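PDB 3VF1: 11R-lipoxygenase from Gersemia fruticosa, which probably uses a bound non-heme iron to insert both atoms of molecular oxygen into a fatty-acid substrate, under regulation by calcium. Local coordinates for residues A[501-506]-A[660-665]. Numbering follows the deposited sequence.
Sequences NVIHQF and AKFKSN
F506 and F662 meet in an offset stack between two nearly antiparallel helices, 491-514 and 653-676, in the largely helical catalytic domain of the lipoxygenase fold. The segment axes run at 171° and approach to 9.8 Å. The ring centroids lie 4.4 Å apart with planes only 16° from parallel; F506 CG sits over one face of the F662 ring and F662 CD2 over one face of F506, both offset toward the ring's rim. In F662 CG is anti to the backbone N (chi1 -172°), and likewise in F506, which carries each ring into the space between the helices, where the two lie face to face. F662 also reaches V502 and I503: its CE1 touches V502 CG1 at 3.4 Å, and its CZ reaches I503 CG1 at 3.9 Å, both approaching obliquely. With an alanine at F662, the F506 ring is likely to lose its stacking partner and a gap to open beside V502 and I503. Y645, from a loop, touches the side chains of both phenylalanines, and I503 leans on V568 and C573 of helix 557-579, the helix that supplies the iron ligands H575 and N579; this contact lies outside the metal site itself. Beside the rings the packing turns polar. The extended K661 brings NZ to 3.4 Å from Q505 NE2, two donors that do not bond to each other; D509 draws both, through a salt bridge to the lysine and a hydrogen bond to the amide. N665 CB packs on V502 CG2 at 3.7 Å, while a water lying in the plane of the F662 ring, at its edge, accepts from N665 ND2 at 2.7 Å and donates to V502 O at 3.1 Å.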
ATOM      1  N   ASN A 501      -8.359   2.156  15.037  1.00 25.60           N
ATOM      2  CA  ASN A 501      -8.610   2.928  16.247  1.00 29.25           C
ATOM      3  C   ASN A 501      -7.322   3.322  16.965  1.00 28.79           C
ATOM      4  O   ASN A 501      -7.248   4.384  17.580  1.00 29.47           O
ATOM      5  CB  ASN A 501      -9.519   2.144  17.195  1.00 31.14           C
ATOM      6  CG  ASN A 501     -10.960   2.105  16.719  1.00 38.25           C
ATOM      7  OD1 ASN A 501     -11.479   3.092  16.197  1.00 40.45           O
ATOM      8  ND2 ASN A 501     -11.614   0.963  16.898  1.00 39.64           N
ATOM      9  N   VAL A 502      -6.310   2.465  16.888  1.00 26.39           N
ATOM     10  CA  VAL A 502      -5.021   2.753  17.507  1.00 25.67           C
ATOM     11  C   VAL A 502      -4.258   3.806  16.711  1.00 28.71           C
ATOM     12  O   VAL A 502      -3.576   4.653  17.287  1.00 30.30           O
ATOM     13  CB  VAL A 502      -4.162   1.477  17.651  1.00 26.30           C
ATOM     14  CG1 VAL A 502      -2.683   1.807  17.568  1.00 26.01           C
ATOM     15  CG2 VAL A 502      -4.486   0.771  18.958  1.00 29.75           C
ATOM     16  N   ILE A 503      -4.379   3.753  15.389  1.00 24.45           N
ATOM     17  CA  ILE A 503      -3.741   4.738  14.525  1.00 27.08           C
ATOM     18  C   ILE A 503      -4.465   6.078  14.620  1.00 28.95           C
ATOM     19  O   ILE A 503      -3.841   7.136  14.565  1.00 30.32           O
ATOM     20  CB  ILE A 503      -3.725   4.281  13.056  1.00 24.57           C
ATOM     21  CG1 ILE A 503      -2.736   3.130  12.875  1.00 25.33           C
ATOM     22  CG2 ILE A 503      -3.343   5.438  12.141  1.00 24.56           C
ATOM     23  CD1 ILE A 503      -2.804   2.469  11.513  1.00 26.20           C
ATOM     24  N   HIS A 504      -5.785   6.031  14.762  1.00 29.88           N
ATOM     25  CA  HIS A 504      -6.570   7.250  14.897  1.00 30.46           C
ATOM     26  C   HIS A 504      -6.187   7.975  16.179  1.00 29.64           C
ATOM     27  O   HIS A 504      -6.122   9.201  16.214  1.00 29.08           O
ATOM     28  CB  HIS A 504      -8.066   6.938  14.910  1.00 29.00           C
ATOM     29  CG  HIS A 504      -8.931   8.156  14.978  1.00 31.89           C
ATOM     30  ND1 HIS A 504      -9.311   8.734  16.171  1.00 32.14           N
ATOM     31  CD2 HIS A 504      -9.486   8.912  14.002  1.00 29.24           C
ATOM     32  CE1 HIS A 504     -10.064   9.790  15.926  1.00 32.87           C
ATOM     33  NE2 HIS A 504     -10.187   9.920  14.617  1.00 33.51           N
ATOM     34  N   GLN A 505      -5.933   7.207  17.233  1.00 29.99           N
ATOM     35  CA  GLN A 505      -5.531   7.775  18.512  1.00 31.65           C
ATOM     36  C   GLN A 505      -4.168   8.451  18.390  1.00 33.31           C
ATOM     37  O   GLN A 505      -3.961   9.547  18.907  1.00 35.38           O
ATOM     38  CB  GLN A 505      -5.482   6.690  19.588  1.00 29.25           C
ATOM     39  CG  GLN A 505      -5.218   7.224  20.983  1.00 37.28           C
ATOM     40  CD  GLN A 505      -6.296   8.180  21.445  1.00 42.33           C
ATOM     41  OE1 GLN A 505      -7.482   7.854  21.414  1.00 51.04           O
ATOM     42  NE2 GLN A 505      -5.892   9.374  21.866  1.00 39.44           N
ATOM     43  N   PHE A 506      -3.242   7.792  17.700  1.00 31.65           N
ATOM     44  CA  PHE A 506      -1.897   8.328  17.524  1.00 32.61           C
ATOM     45  C   PHE A 506      -1.917   9.638  16.744  1.00 29.69           C
ATOM     46  O   PHE A 506      -1.308  10.623  17.155  1.00 30.46           O
ATOM     47  CB  PHE A 506      -1.005   7.311  16.810  1.00 28.68           C
ATOM     48  CG  PHE A 506       0.317   7.873  16.366  1.00 30.05           C
ATOM     49  CD1 PHE A 506       1.214   8.376  17.291  1.00 28.99           C
ATOM     50  CD2 PHE A 506       0.664   7.892  15.025  1.00 28.03           C
ATOM     51  CE1 PHE A 506       2.429   8.892  16.889  1.00 30.00           C
ATOM     52  CE2 PHE A 506       1.881   8.406  14.617  1.00 28.65           C
ATOM     53  CZ  PHE A 506       2.763   8.907  15.549  1.00 28.66           C
ATOM     54  N   ALA A 660       5.555   6.596  21.509  1.00 28.44           N
ATOM     55  CA  ALA A 660       5.811   5.488  22.423  1.00 28.95           C
ATOM     56  C   ALA A 660       4.500   4.846  22.869  1.00 28.34           C
ATOM     57  O   ALA A 660       4.407   3.625  22.991  1.00 28.58           O
ATOM     58  CB  ALA A 660       6.607   5.968  23.626  1.00 24.67           C
ATOM     59  N   LYS A 661       3.493   5.676  23.114  1.00 27.75           N
ATOM     60  CA  LYS A 661       2.167   5.194  23.480  1.00 29.55           C
ATOM     61  C   LYS A 661       1.590   4.380  22.326  1.00 33.78           C
ATOM     62  O   LYS A 661       0.918   3.366  22.530  1.00 34.35           O
ATOM     63  CB  LYS A 661       1.258   6.379  23.801  1.00 31.67           C
ATOM     64  CG  LYS A 661      -0.205   6.029  24.020  1.00 38.06           C
ATOM     65  CD  LYS A 661      -1.056   7.291  24.031  1.00 45.31           C
ATOM     66  CE  LYS A 661      -2.540   6.976  24.057  1.00 55.29           C
ATOM     67  NZ  LYS A 661      -3.358   8.191  23.789  1.00 45.25           N
ATOM     68  N   PHE A 662       1.865   4.845  21.112  1.00 32.07           N
ATOM     69  CA  PHE A 662       1.465   4.157  19.893  1.00 29.20           C
ATOM     70  C   PHE A 662       2.050   2.745  19.869  1.00 29.93           C
ATOM     71  O   PHE A 662       1.323   1.765  19.704  1.00 30.44           O
ATOM     72  CB  PHE A 662       1.950   4.968  18.686  1.00 28.29           C
ATOM     73  CG  PHE A 662       1.450   4.472  17.359  1.00 28.71           C
ATOM     74  CD1 PHE A 662       0.117   4.149  17.169  1.00 29.32           C
ATOM     75  CD2 PHE A 662       2.320   4.364  16.284  1.00 29.93           C
ATOM     76  CE1 PHE A 662      -0.332   3.709  15.934  1.00 28.29           C
ATOM     77  CE2 PHE A 662       1.876   3.928  15.052  1.00 32.47           C
ATOM     78  CZ  PHE A 662       0.550   3.601  14.876  1.00 28.11           C
ATOM     79  N   LYS A 663       3.363   2.648  20.055  1.00 28.91           N
ATOM     80  CA  LYS A 663       4.045   1.357  20.051  1.00 29.70           C
ATOM     81  C   LYS A 663       3.517   0.435  21.148  1.00 28.53           C
ATOM     82  O   LYS A 663       3.487  -0.784  20.981  1.00 32.74           O
ATOM     83  CB  LYS A 663       5.554   1.550  20.222  1.00 27.65           C
ATOM     84  CG  LYS A 663       6.208   2.329  19.091  1.00 40.20           C
ATOM     85  CD  LYS A 663       7.720   2.380  19.239  1.00 44.42           C
ATOM     86  CE  LYS A 663       8.347   1.005  19.072  1.00 51.78           C
ATOM     87  NZ  LYS A 663       9.834   1.072  19.048  1.00 63.83           N
ATOM     88  N   SER A 664       3.104   1.017  22.268  1.00 27.43           N
ATOM     89  CA  SER A 664       2.580   0.233  23.381  1.00 27.93           C
ATOM     90  C   SER A 664       1.201  -0.321  23.039  1.00 31.34           C
ATOM     91  O   SER A 664       0.867  -1.449  23.403  1.00 31.69           O
ATOM     92  CB  SER A 664       2.503   1.083  24.649  1.00 31.53           C
ATOM     93  OG  SER A 664       2.021   0.321  25.745  1.00 33.81           O
ATOM     94  N   ASN A 665       0.401   0.476  22.339  1.00 28.35           N
ATOM     95  CA  ASN A 665      -0.919   0.037  21.912  1.00 32.11           C
ATOM     96  C   ASN A 665      -0.823  -1.044  20.842  1.00 33.73           C
ATOM     97  O   ASN A 665      -1.658  -1.945  20.782  1.00 30.59           O
ATOM     98  CB  ASN A 665      -1.736   1.219  21.388  1.00 31.70           C
ATOM     99  CG  ASN A 665      -2.190   2.149  22.493  1.00 31.09           C
ATOM    100  OD1 ASN A 665      -2.253   1.761  23.659  1.00 33.20           O
ATOM    101  ND2 ASN A 665      -2.520   3.383  22.130  1.00 29.98           N
TER
HETATM  102  O   HOH W   1      -1.922   4.747  19.874  1.00 28.97           O